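Flavodoxin (PDB 6OHK) binds flavin mononucleotide and carries electrons on it, probably as a donor to a number of redox enzymes. Local coordinates at residues Met4-Ile9 / Glu47-Leu52; Gly82-Leu87 / Lys117-Thr122; Asn92-Gly97 / Gly126-Glu131; Ile141-Asp146 / Lys156-Trp161. The protein carries 1 engineered substitution. All coordinates share one frame; numbering follows the deposited sequence.

Contact 1: residues Met4-Ile9 / Glu47-Leu52; sequences MKTIGI and ENFENL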
# COMPACT_ATOMS: atom_id res chain seq x y z
N MET A 4 -10.55 -9.97 -13.97
CA MET A 4 -10.31 -8.66 -13.39
C MET A 4 -9.49 -7.80 -14.34
O MET A 4 -8.62 -8.29 -15.06
CB MET A 4 -9.49 -8.80 -12.12
CG MET A 4 -10.25 -9.20 -10.91
SD MET A 4 -9.21 -9.13 -9.43
CE MET A 4 -7.92 -10.23 -9.87
N LYS A 5 -9.72 -6.48 -14.29
CA LYS A 5 -8.83 -5.57 -14.99
C LYS A 5 -7.43 -5.66 -14.38
O LYS A 5 -7.26 -6.03 -13.22
CB LYS A 5 -9.35 -4.14 -14.92
CG LYS A 5 -10.62 -4.00 -15.72
CD LYS A 5 -11.22 -2.62 -15.68
CE LYS A 5 -12.35 -2.49 -16.70
NZ LYS A 5 -13.13 -1.23 -16.53
N THR A 6 -6.44 -5.33 -15.18
CA THR A 6 -5.06 -5.43 -14.74
C THR A 6 -4.83 -4.60 -13.49
O THR A 6 -5.30 -3.45 -13.38
CB THR A 6 -4.14 -4.95 -15.86
OG1 THR A 6 -4.40 -5.77 -17.01
CG2 THR A 6 -2.68 -5.07 -15.49
N ILE A 7 -4.09 -5.18 -12.56
CA ILE A 7 -3.71 -4.52 -11.31
C ILE A 7 -2.36 -3.86 -11.50
O ILE A 7 -1.38 -4.51 -11.87
CB ILE A 7 -3.67 -5.55 -10.19
CG1 ILE A 7 -5.04 -6.20 -9.98
CG2 ILE A 7 -3.18 -4.90 -8.90
CD1 ILE A 7 -4.99 -7.55 -9.28
N GLY A 8 -2.30 -2.57 -11.23
CA GLY A 8 -1.02 -1.86 -11.21
C GLY A 8 -0.43 -1.83 -9.83
O GLY A 8 -1.07 -1.34 -8.90
N ILE A 9 0.77 -2.37 -9.68
CA ILE A 9 1.48 -2.42 -8.41
C ILE A 9 2.62 -1.42 -8.46
O ILE A 9 3.49 -1.52 -9.35
CB ILE A 9 2.03 -3.83 -8.15
CG1 ILE A 9 0.92 -4.88 -8.26
CG2 ILE A 9 2.73 -3.88 -6.81
CD1 ILE A 9 1.44 -6.30 -8.21
N GLU A 47 -2.22 6.44 -13.68
CA GLU A 47 -3.42 6.83 -14.43
C GLU A 47 -4.00 5.68 -15.24
O GLU A 47 -5.21 5.69 -15.54
CB GLU A 47 -3.06 7.98 -15.37
CG GLU A 47 -4.12 9.03 -15.63
CD GLU A 47 -3.47 10.31 -16.14
OE1 GLU A 47 -3.54 11.36 -15.44
OE2 GLU A 47 -2.84 10.26 -17.22
N ASN A 48 -3.18 4.72 -15.63
CA ASN A 48 -3.54 3.69 -16.60
C ASN A 48 -4.29 2.50 -16.01
O ASN A 48 -4.69 1.61 -16.79
CB ASN A 48 -2.28 3.16 -17.27
CG ASN A 48 -1.55 4.23 -18.04
OD1 ASN A 48 -2.14 5.24 -18.44
ND2 ASN A 48 -0.26 4.01 -18.28
N PHE A 49 -4.49 2.43 -14.70
CA PHE A 49 -5.08 1.27 -14.06
C PHE A 49 -6.29 1.69 -13.26
O PHE A 49 -6.32 2.75 -12.63
CB PHE A 49 -4.06 0.62 -13.11
CG PHE A 49 -2.84 0.16 -13.82
CD1 PHE A 49 -2.81 -1.09 -14.39
CD2 PHE A 49 -1.74 0.98 -13.99
CE1 PHE A 49 -1.72 -1.51 -15.11
CE2 PHE A 49 -0.67 0.59 -14.71
CZ PHE A 49 -0.64 -0.66 -15.27
N GLU A 50 -7.27 0.80 -13.22
CA GLU A 50 -8.42 0.97 -12.34
C GLU A 50 -8.25 0.27 -11.02
O GLU A 50 -8.93 0.63 -10.06
CB GLU A 50 -9.70 0.47 -13.03
CG GLU A 50 -9.98 1.23 -14.36
CD GLU A 50 -11.35 0.92 -14.96
OE1 GLU A 50 -12.23 0.38 -14.25
OE2 GLU A 50 -11.55 1.23 -16.16
N ASN A 51 -7.44 -0.77 -10.98
CA ASN A 51 -7.13 -1.51 -9.78
C ASN A 51 -5.67 -1.25 -9.44
O ASN A 51 -4.81 -1.44 -10.30
CB ASN A 51 -7.30 -3.01 -10.03
CG ASN A 51 -8.72 -3.39 -10.36
OD1 ASN A 51 -9.66 -2.78 -9.86
ND2 ASN A 51 -8.89 -4.41 -11.21
N LEU A 52 -5.39 -0.81 -8.21
CA LEU A 52 -4.05 -0.40 -7.82
C LEU A 52 -3.68 -0.96 -6.46
O LEU A 52 -4.51 -1.04 -5.56
CB LEU A 52 -4.02 1.12 -7.70
CG LEU A 52 -4.06 1.89 -9.02
CD1 LEU A 52 -4.41 3.34 -8.77
CD2 LEU A 52 -2.73 1.81 -9.75
O HOH W 1 -6.88 -1.59 -14.57
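The carbonyl oxygen of N51 is held from the neighbouring strand by two donors in succession. G8 N gives N51 O a hydrogen bond of 2.9 Å that is close to straight, with 165° at the hydrogen, and the CA-H of I7 adds a longer C-H...O contact. One residue on, L52 CA meets G8 O at 3.3 Å in the same manner, so G8 and L52 pair regularly in the parallel strands 7-11 and 51-59. Before that point a water takes over, giving a proton to T6 O (2.7 Å) and accepting one from E50 N.

N51 also uses its side chain. Its ND2 binds K5 O at 3.1 Å; the carbonyl oxygen lies near the plane of the amide, but the amide nitrogen stands above the carbonyl plane of K5. The other end of that amide, OD1, accepts from K170 N at the C-terminus.

On the other face of the sheet, F49 has CG anti to the carbonyl carbon, beside the backbone N (chi1 -60°), which carries the ring over G8, whose CA sits 3.8 Å from the ring centroid in a CH-pi contact. T6 O comes to the ring's edge, in its plane, and T6 CG2 touches CE1.

Outside, K5 NZ forks over the E50 carboxylate, 2.9 Å from OE1 and OE2 alike, a salt bridge whose hydrogen bonds are weak. Toward the start of the strands, the N51 amide, a water and this ion pair, probably weakened by solvent, supplement the backbone pairing, while N51 N is buried with no partner in the model.

Contact 2: residues Gly82-Leu87 / Lys117-Thr122; sequences GKVVGL and KVVGFT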
# COMPACT_ATOMS: atom_id res chain seq x y z
N GLY A 82 -13.37 6.25 -9.84
CA GLY A 82 -13.53 4.93 -10.39
C GLY A 82 -12.40 3.96 -10.08
O GLY A 82 -12.55 2.77 -10.38
N LYS A 83 -11.31 4.42 -9.49
CA LYS A 83 -10.20 3.55 -9.13
C LYS A 83 -10.41 2.95 -7.76
O LYS A 83 -11.01 3.55 -6.87
CB LYS A 83 -8.87 4.29 -9.21
CG LYS A 83 -8.59 4.89 -10.59
CD LYS A 83 -7.12 5.32 -10.64
CE LYS A 83 -6.78 6.13 -11.90
NZ LYS A 83 -7.08 5.38 -13.15
N VAL A 84 -9.88 1.74 -7.61
CA VAL A 84 -9.96 0.97 -6.39
C VAL A 84 -8.53 0.68 -5.96
O VAL A 84 -7.76 0.08 -6.73
CB VAL A 84 -10.72 -0.34 -6.63
CG1 VAL A 84 -10.83 -1.12 -5.34
CG2 VAL A 84 -12.11 -0.04 -7.20
N VAL A 85 -8.16 1.12 -4.76
CA VAL A 85 -6.76 1.15 -4.34
C VAL A 85 -6.58 0.44 -3.01
O VAL A 85 -7.29 0.76 -2.04
CB VAL A 85 -6.31 2.61 -4.20
CG1 VAL A 85 -4.84 2.70 -3.88
CG2 VAL A 85 -6.63 3.40 -5.46
N GLY A 86 -5.62 -0.46 -2.95
CA GLY A 86 -5.13 -1.00 -1.69
C GLY A 86 -3.76 -0.43 -1.38
O GLY A 86 -2.93 -0.30 -2.28
N LEU A 87 -3.52 -0.11 -0.11
CA LEU A 87 -2.28 0.46 0.37
C LEU A 87 -1.56 -0.55 1.25
O LEU A 87 -2.19 -1.19 2.11
CB LEU A 87 -2.59 1.71 1.19
CG LEU A 87 -3.40 2.75 0.48
CD1 LEU A 87 -3.74 3.88 1.47
CD2 LEU A 87 -2.68 3.32 -0.73
N LYS A 117 -11.43 5.07 -4.24
CA LYS A 117 -11.87 4.26 -3.11
C LYS A 117 -10.68 3.48 -2.58
O LYS A 117 -10.03 2.78 -3.36
CB LYS A 117 -12.93 3.28 -3.67
CG LYS A 117 -13.65 2.46 -2.68
CD LYS A 117 -14.71 1.58 -3.35
CE LYS A 117 -15.61 1.04 -2.24
NZ LYS A 117 -16.75 0.23 -2.74
N VAL A 118 -10.44 3.51 -1.28
CA VAL A 118 -9.40 2.71 -0.64
C VAL A 118 -10.06 1.52 0.01
O VAL A 118 -11.03 1.68 0.78
CB VAL A 118 -8.59 3.53 0.39
CG1 VAL A 118 -7.58 2.63 1.09
CG2 VAL A 118 -7.91 4.67 -0.34
N VAL A 119 -9.58 0.34 -0.29
CA VAL A 119 -10.13 -0.91 0.21
C VAL A 119 -9.07 -1.66 1.00
O VAL A 119 -7.89 -1.33 0.95
CB VAL A 119 -10.66 -1.77 -0.96
CG1 VAL A 119 -11.82 -1.06 -1.68
CG2 VAL A 119 -9.56 -2.08 -1.96
N GLY A 120 -9.48 -2.69 1.74
CA GLY A 120 -8.53 -3.47 2.49
C GLY A 120 -8.04 -2.83 3.77
O GLY A 120 -6.86 -2.93 4.10
N PHE A 121 -8.92 -2.17 4.50
CA PHE A 121 -8.57 -1.81 5.87
C PHE A 121 -8.33 -3.09 6.68
O PHE A 121 -8.86 -4.15 6.39
CB PHE A 121 -9.69 -0.99 6.53
CG PHE A 121 -9.81 0.41 6.07
CD1 PHE A 121 -9.16 0.91 4.97
CD2 PHE A 121 -10.61 1.28 6.82
CE1 PHE A 121 -9.32 2.23 4.62
CE2 PHE A 121 -10.78 2.58 6.48
CZ PHE A 121 -10.14 3.09 5.36
N THR A 122 -7.50 -2.99 7.71
CA THR A 122 -7.10 -4.15 8.49
C THR A 122 -7.25 -3.88 9.98
O THR A 122 -7.23 -2.75 10.45
CB THR A 122 -5.66 -4.60 8.18
OG1 THR A 122 -4.72 -3.56 8.50
CG2 THR A 122 -5.51 -5.02 6.71
O HOH W 2 -5.64 -0.02 1.77
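A beta-alpha-beta crossover closes here: the chain leaves strand 84-90, passes through helix 103-113 and returns as strand 117-118, parallel to its start, within the central sheet of the flavodoxin fold. Strand 139-145 also pairs with 84-90 further along, an arrangement consistent with the divided fifth strand of long-chain flavodoxins.

Three backbone hydrogen bonds zip the two strands together. K117 N gives to K83 O at 3.1 Å, K117 O accepts from V85 N at 2.9 Å, and V119 N gives to V85 O. V118 CA adds a C-H...O contact of 3.2 Å to V85 O, which therefore serves two donors.

On one face V84 meets V119. The CG1 of V84 is swung opposite its own backbone N (chi1 -178°), and this methyl reaches V119 CG2 at 3.7 Å, the two side chains crossing at about a right angle. On the other face L87 CD1 touches V118 CG1 more loosely, at 4.1 Å, beneath helix 103-113, whose Y108 packs on both residues. K117 starts on the V84 face and runs extended away from the pair to a salt bridge with E168, whereas K83 turns the other way, its NZ bound to F49 O and E47 O.

Past V119 the direct pairing gives out, as G120 with its positive phi bends the chain off. A single water bridges the gap, donating to V119 O at 2.7 Å and accepting from L87 N at 2.8 Å.

Contact 3: residues Asn92-Gly97 / Gly126-Glu131; sequences NQFAFG and GYHYEE. With FMN (flavin mononucleotide), chain B.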
# COMPACT_ATOMS: atom_id res chain seq x y z
N ASN A 92 8.38 -0.52 11.36
CA ASN A 92 8.85 -1.18 12.57
C ASN A 92 8.03 -0.63 13.73
O ASN A 92 8.22 0.51 14.13
CB ASN A 92 10.34 -0.94 12.77
CG ASN A 92 10.87 -1.56 14.05
OD1 ASN A 92 10.16 -1.76 15.01
ND2 ASN A 92 12.15 -1.89 14.05
N GLN A 93 7.08 -1.42 14.22
CA GLN A 93 6.10 -0.86 15.15
C GLN A 93 6.68 -0.58 16.52
O GLN A 93 6.12 0.24 17.25
CB GLN A 93 4.89 -1.80 15.26
CG GLN A 93 5.22 -3.13 15.97
CD GLN A 93 4.23 -4.21 15.59
OE1 GLN A 93 3.21 -4.40 16.28
NE2 GLN A 93 4.51 -4.91 14.51
N PHE A 94 7.78 -1.24 16.88
CA PHE A 94 8.36 -1.06 18.21
C PHE A 94 9.32 0.11 18.22
O PHE A 94 9.33 0.91 19.18
CB PHE A 94 9.01 -2.36 18.68
CG PHE A 94 8.00 -3.43 18.97
CD1 PHE A 94 7.28 -3.41 20.15
CD2 PHE A 94 7.75 -4.43 18.08
CE1 PHE A 94 6.33 -4.39 20.41
CE2 PHE A 94 6.81 -5.41 18.35
CZ PHE A 94 6.10 -5.38 19.51
N ALA A 95 10.11 0.26 17.18
CA ALA A 95 11.06 1.36 17.13
C ALA A 95 10.41 2.67 16.83
O ALA A 95 10.98 3.72 17.14
CB ALA A 95 12.15 1.06 16.10
N PHE A 96 9.22 2.66 16.21
CA PHE A 96 8.52 3.86 15.78
C PHE A 96 7.10 3.80 16.31
O PHE A 96 6.14 3.63 15.56
CB PHE A 96 8.58 3.98 14.26
CG PHE A 96 9.99 4.03 13.77
CD1 PHE A 96 10.75 5.19 13.88
CD2 PHE A 96 10.61 2.89 13.28
CE1 PHE A 96 12.07 5.20 13.48
CE2 PHE A 96 11.94 2.91 12.90
CZ PHE A 96 12.66 4.08 13.01
N GLY A 97 6.95 3.95 17.63
CA GLY A 97 5.67 3.78 18.27
C GLY A 97 4.65 4.84 17.97
O GLY A 97 3.49 4.65 18.34
N GLY A 126 -3.00 -7.51 17.39
CA GLY A 126 -1.68 -8.10 17.27
C GLY A 126 -0.60 -7.11 16.95
O GLY A 126 0.54 -7.52 16.72
N TYR A 127 -0.92 -5.83 16.90
CA TYR A 127 0.06 -4.77 16.70
C TYR A 127 0.20 -3.96 17.97
O TYR A 127 -0.74 -3.85 18.77
CB TYR A 127 -0.38 -3.83 15.59
CG TYR A 127 -0.41 -4.42 14.22
CD1 TYR A 127 0.72 -4.39 13.41
CD2 TYR A 127 -1.56 -4.99 13.71
CE1 TYR A 127 0.67 -4.89 12.12
CE2 TYR A 127 -1.61 -5.49 12.43
CZ TYR A 127 -0.50 -5.45 11.64
OH TYR A 127 -0.62 -5.95 10.37
N HIS A 128 1.35 -3.34 18.13
CA HIS A 128 1.63 -2.44 19.24
C HIS A 128 1.80 -1.04 18.69
O HIS A 128 2.58 -0.84 17.75
CB HIS A 128 2.93 -2.84 19.95
CG HIS A 128 3.18 -2.06 21.21
ND1 HIS A 128 3.63 -0.76 21.20
CD2 HIS A 128 3.04 -2.40 22.51
CE1 HIS A 128 3.75 -0.32 22.44
NE2 HIS A 128 3.41 -1.30 23.25
N TYR A 129 1.14 -0.06 19.29
CA TYR A 129 1.38 1.31 18.92
C TYR A 129 1.07 2.20 20.11
O TYR A 129 0.19 1.89 20.92
CB TYR A 129 0.60 1.77 17.68
CG TYR A 129 -0.91 1.88 17.85
CD1 TYR A 129 -1.72 0.79 17.69
CD2 TYR A 129 -1.50 3.09 18.14
CE1 TYR A 129 -3.09 0.89 17.83
CE2 TYR A 129 -2.87 3.21 18.27
CZ TYR A 129 -3.65 2.10 18.10
OH TYR A 129 -5.03 2.23 18.27
N GLU A 130 1.79 3.30 20.20
CA GLU A 130 1.53 4.34 21.19
C GLU A 130 0.55 5.36 20.63
O GLU A 130 -0.46 5.66 21.26
CB GLU A 130 2.84 5.00 21.63
CG GLU A 130 3.80 4.03 22.35
CD GLU A 130 5.23 4.55 22.41
OE1 GLU A 130 6.17 3.72 22.35
OE2 GLU A 130 5.42 5.78 22.50
N GLU A 131 0.81 5.85 19.42
CA GLU A 131 -0.10 6.72 18.70
C GLU A 131 -0.01 6.34 17.23
O GLU A 131 1.00 5.80 16.79
CB GLU A 131 0.29 8.18 18.86
CG GLU A 131 0.27 8.70 20.31
CD GLU A 131 -1.09 8.56 21.00
OE1 GLU A 131 -1.11 8.55 22.25
OE2 GLU A 131 -2.13 8.46 20.31
N1 FMN B . 9.26 2.35 10.19
C2 FMN B . 8.04 2.91 10.62
O2 FMN B . 7.08 2.24 10.80
N3 FMN B . 8.01 4.33 10.86
C4 FMN B . 9.07 5.18 10.71
O4 FMN B . 8.91 6.36 10.94
C4A FMN B . 10.29 4.58 10.30
N5 FMN B . 11.41 5.40 10.14
C5A FMN B . 12.62 4.73 9.79
C6 FMN B . 13.81 5.48 9.75
C7 FMN B . 14.99 4.88 9.40
C7M FMN B . 16.20 5.83 9.31
C8 FMN B . 15.05 3.51 9.19
C8M FMN B . 16.37 2.89 8.77
C9 FMN B . 13.88 2.76 9.24
C9A FMN B . 12.69 3.36 9.56
N10 FMN B . 11.47 2.56 9.61
C10 FMN B . 10.32 3.19 10.03
C1' FMN B . 11.51 1.12 9.34
C2' FMN B . 11.54 0.84 7.81
O2' FMN B . 10.42 1.37 7.13
C3' FMN B . 11.52 -0.69 7.60
O3' FMN B . 12.76 -1.19 8.06
C4' FMN B . 11.26 -1.18 6.17
O4' FMN B . 11.13 -2.59 6.20
C5' FMN B . 12.37 -0.79 5.20
O5' FMN B . 11.93 -1.13 3.89
P FMN B . 12.95 -1.08 2.65
O1P FMN B . 12.10 -1.53 1.49
O2P FMN B . 13.50 0.29 2.47
O3P FMN B . 14.08 -2.08 2.96
O HOH W 3 3.63 1.41 16.52
O HOH W 4 2.96 -6.55 18.34
O HOH W 5 7.08 1.66 20.89
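Q93 reaches H128 because its CG sits between the backbone N and the carbonyl carbon (chi1 68°) and the chain then runs extended. That places OE1 2.8 Å from H128 N, which approaches in the carbonyl plane of the amide, with 160° at the hydrogen. A water also donates to OE1 and to G126 O, while NE2 turns to D146 and Q150; partners at both ends hold the amide's rotation. Further along, G97 O accepts two backbone bonds, from E130 N at 2.9 Å and from E131 N at 3.1 Å. F94 CE1 rests on H128 CB at 3.8 Å, the rings inclined to each other.

The same short loop meets the cofactor. N92 N donates to FMN O2 at 3.1 Å and also to FMN N1; N92 OD1 accepts from A95 N in an Asx motif, and the F96 ring lies face-on against the flavin, with C4A 3.3 Å above its plane.

The flavin-binding loop 92-97, between strand 84-90 and helix 103-113, is thus tied to the surface loop that runs from strand 117-118 to strand 135-136. Y127 secures that second loop inward, its OH bonded to A144 O of strand 139-145.

Contact 4: residues Ile141-Asp146 / Lys156-Trp161; sequences IGLALD and KRIGDW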
# COMPACT_ATOMS: atom_id res chain seq x y z
N ILE A 141 -5.68 1.83 7.71
CA ILE A 141 -6.14 2.19 6.38
C ILE A 141 -5.52 1.35 5.26
O ILE A 141 -5.79 1.62 4.08
CB ILE A 141 -5.94 3.69 6.12
CG1 ILE A 141 -4.46 4.09 6.17
CG2 ILE A 141 -6.81 4.49 7.09
CD1 ILE A 141 -4.18 5.53 6.07
N GLY A 142 -4.74 0.34 5.60
CA GLY A 142 -4.18 -0.57 4.62
C GLY A 142 -3.54 -1.74 5.33
O GLY A 142 -3.72 -1.93 6.54
N LEU A 143 -2.76 -2.48 4.58
CA LEU A 143 -2.01 -3.59 5.13
C LEU A 143 -0.73 -3.09 5.77
O LEU A 143 0.05 -2.38 5.11
CB LEU A 143 -1.68 -4.56 4.01
CG LEU A 143 -0.97 -5.83 4.39
CD1 LEU A 143 -1.82 -6.66 5.36
CD2 LEU A 143 -0.60 -6.60 3.18
N ALA A 144 -0.51 -3.43 7.04
CA ALA A 144 0.64 -2.95 7.81
C ALA A 144 1.58 -4.11 8.07
O ALA A 144 1.22 -5.06 8.77
CB ALA A 144 0.14 -2.31 9.11
N LEU A 145 2.76 -4.07 7.48
CA LEU A 145 3.70 -5.17 7.59
C LEU A 145 4.89 -4.74 8.43
O LEU A 145 5.31 -3.58 8.40
CB LEU A 145 4.15 -5.64 6.22
CG LEU A 145 3.01 -6.12 5.33
CD1 LEU A 145 3.52 -6.44 3.95
CD2 LEU A 145 2.30 -7.33 5.92
N ASP A 146 5.45 -5.70 9.18
CA ASP A 146 6.63 -5.43 10.00
C ASP A 146 7.55 -6.62 9.81
O ASP A 146 7.39 -7.65 10.45
CB ASP A 146 6.25 -5.22 11.46
CG ASP A 146 7.43 -4.86 12.34
OD1 ASP A 146 8.58 -5.15 11.96
OD2 ASP A 146 7.17 -4.28 13.43
N LYS A 156 0.66 -14.75 5.59
CA LYS A 156 -0.78 -14.81 5.82
C LYS A 156 -1.41 -13.43 5.76
O LYS A 156 -2.53 -13.26 5.24
CB LYS A 156 -1.09 -15.49 7.15
CG LYS A 156 -2.57 -15.47 7.52
CD LYS A 156 -2.82 -16.25 8.80
CE LYS A 156 -4.14 -17.01 8.73
NZ LYS A 156 -5.30 -16.12 8.50
N ARG A 157 -0.71 -12.42 6.28
CA ARG A 157 -1.26 -11.07 6.21
C ARG A 157 -1.49 -10.66 4.76
O ARG A 157 -2.56 -10.15 4.42
CB ARG A 157 -0.35 -10.07 6.90
CG ARG A 157 -0.46 -10.09 8.42
CD ARG A 157 0.55 -9.20 9.09
NE ARG A 157 0.24 -9.06 10.51
CZ ARG A 157 1.06 -8.50 11.39
NH1 ARG A 157 2.28 -8.12 11.05
NH2 ARG A 157 0.65 -8.33 12.63
N ILE A 158 -0.51 -10.90 3.91
CA ILE A 158 -0.65 -10.55 2.50
C ILE A 158 -1.73 -11.40 1.83
O ILE A 158 -2.58 -10.88 1.11
CB ILE A 158 0.69 -10.67 1.77
CG1 ILE A 158 1.70 -9.65 2.30
CG2 ILE A 158 0.49 -10.50 0.26
CD1 ILE A 158 3.08 -9.80 1.72
N GLY A 159 -1.68 -12.72 2.01
CA GLY A 159 -2.64 -13.58 1.32
C GLY A 159 -4.07 -13.25 1.68
O GLY A 159 -4.94 -13.18 0.82
N ASP A 160 -4.33 -13.04 2.96
CA ASP A 160 -5.67 -12.69 3.38
C ASP A 160 -6.09 -11.35 2.80
O ASP A 160 -7.25 -11.16 2.42
CB ASP A 160 -5.74 -12.58 4.90
CG ASP A 160 -5.67 -13.91 5.62
OD1 ASP A 160 -5.74 -14.98 4.98
OD2 ASP A 160 -5.55 -13.84 6.87
N TRP A 161 -5.17 -10.39 2.78
CA TRP A 161 -5.50 -9.05 2.28
C TRP A 161 -5.78 -9.05 0.78
O TRP A 161 -6.72 -8.41 0.32
CB TRP A 161 -4.33 -8.13 2.62
CG TRP A 161 -4.52 -6.69 2.33
CD1 TRP A 161 -5.26 -5.81 3.06
CD2 TRP A 161 -3.95 -5.95 1.25
NE1 TRP A 161 -5.17 -4.56 2.52
CE2 TRP A 161 -4.39 -4.61 1.40
CE3 TRP A 161 -3.13 -6.27 0.18
CZ2 TRP A 161 -3.99 -3.60 0.54
CZ3 TRP A 161 -2.76 -5.25 -0.68
CH2 TRP A 161 -3.18 -3.95 -0.48
O HOH W 6 4.43 -8.58 9.11
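Apolar contacts carry most of this pairing, and L143 is at their centre. Its CB stands over the five-membered ring of W161 in a CH-pi contact, 3.7 Å from the centroid and 5° off the ring normal. A chi1 of -177° turns CG away from the backbone N and beside the carbonyl carbon, which carries both methyls on toward the helix: CD2 meets I158 CG1 at 3.9 Å and CD1 touches R157 O. L145 divides its two methyls between I158 and R157, with CD1 against I158 CG1 and CD2 3.9 Å from R157 CB; the side chains of L145 and R157 lie alongside and point opposite ways.

Polar links between the segments run through water. One molecule accepts from D146 N and, at 2.9 Å, from R157 NH1, which also bonds Q150 OE1. A144 O lies over one face of the guanidinium group. W161 NE1, at the rim of the indole, is satisfied by G120 O.

The axes of 143-145 and 156-161 come within 9.3 Å and run nearly antiparallel (169°), joining strand 139-145 to helix 154-166. W161 extends over V88 of the neighbouring strand 84-90, while I158 leans on I25 and F28 of helix 17-28, which shares this face of the sheet.

Contacts 1, 2 and 4 all reach the one central sheet, whereas contact 3 joins loops beyond its end, beside the flavin. Contacts 1 and 2 have centres about 12 Å apart and touch through the adjacent strands 51-59 and 84-90, where E50 O meets V84 N. Contact 4 follows across strand 84-90, its centre about 13 Å from that of contact 2, with T122 OG1 bonded to G142 O. The centres of contacts 1 and 3 lie about 31 Å apart, on opposite sides of the chain's centre. In sequence contact 1 closes first, contacts 2 and 3 interleave, and contact 4 comes last. Q93 of the cofactor loop binds D146, and Y127 of the second loop binds A144, fastening both loops to segment 141-146.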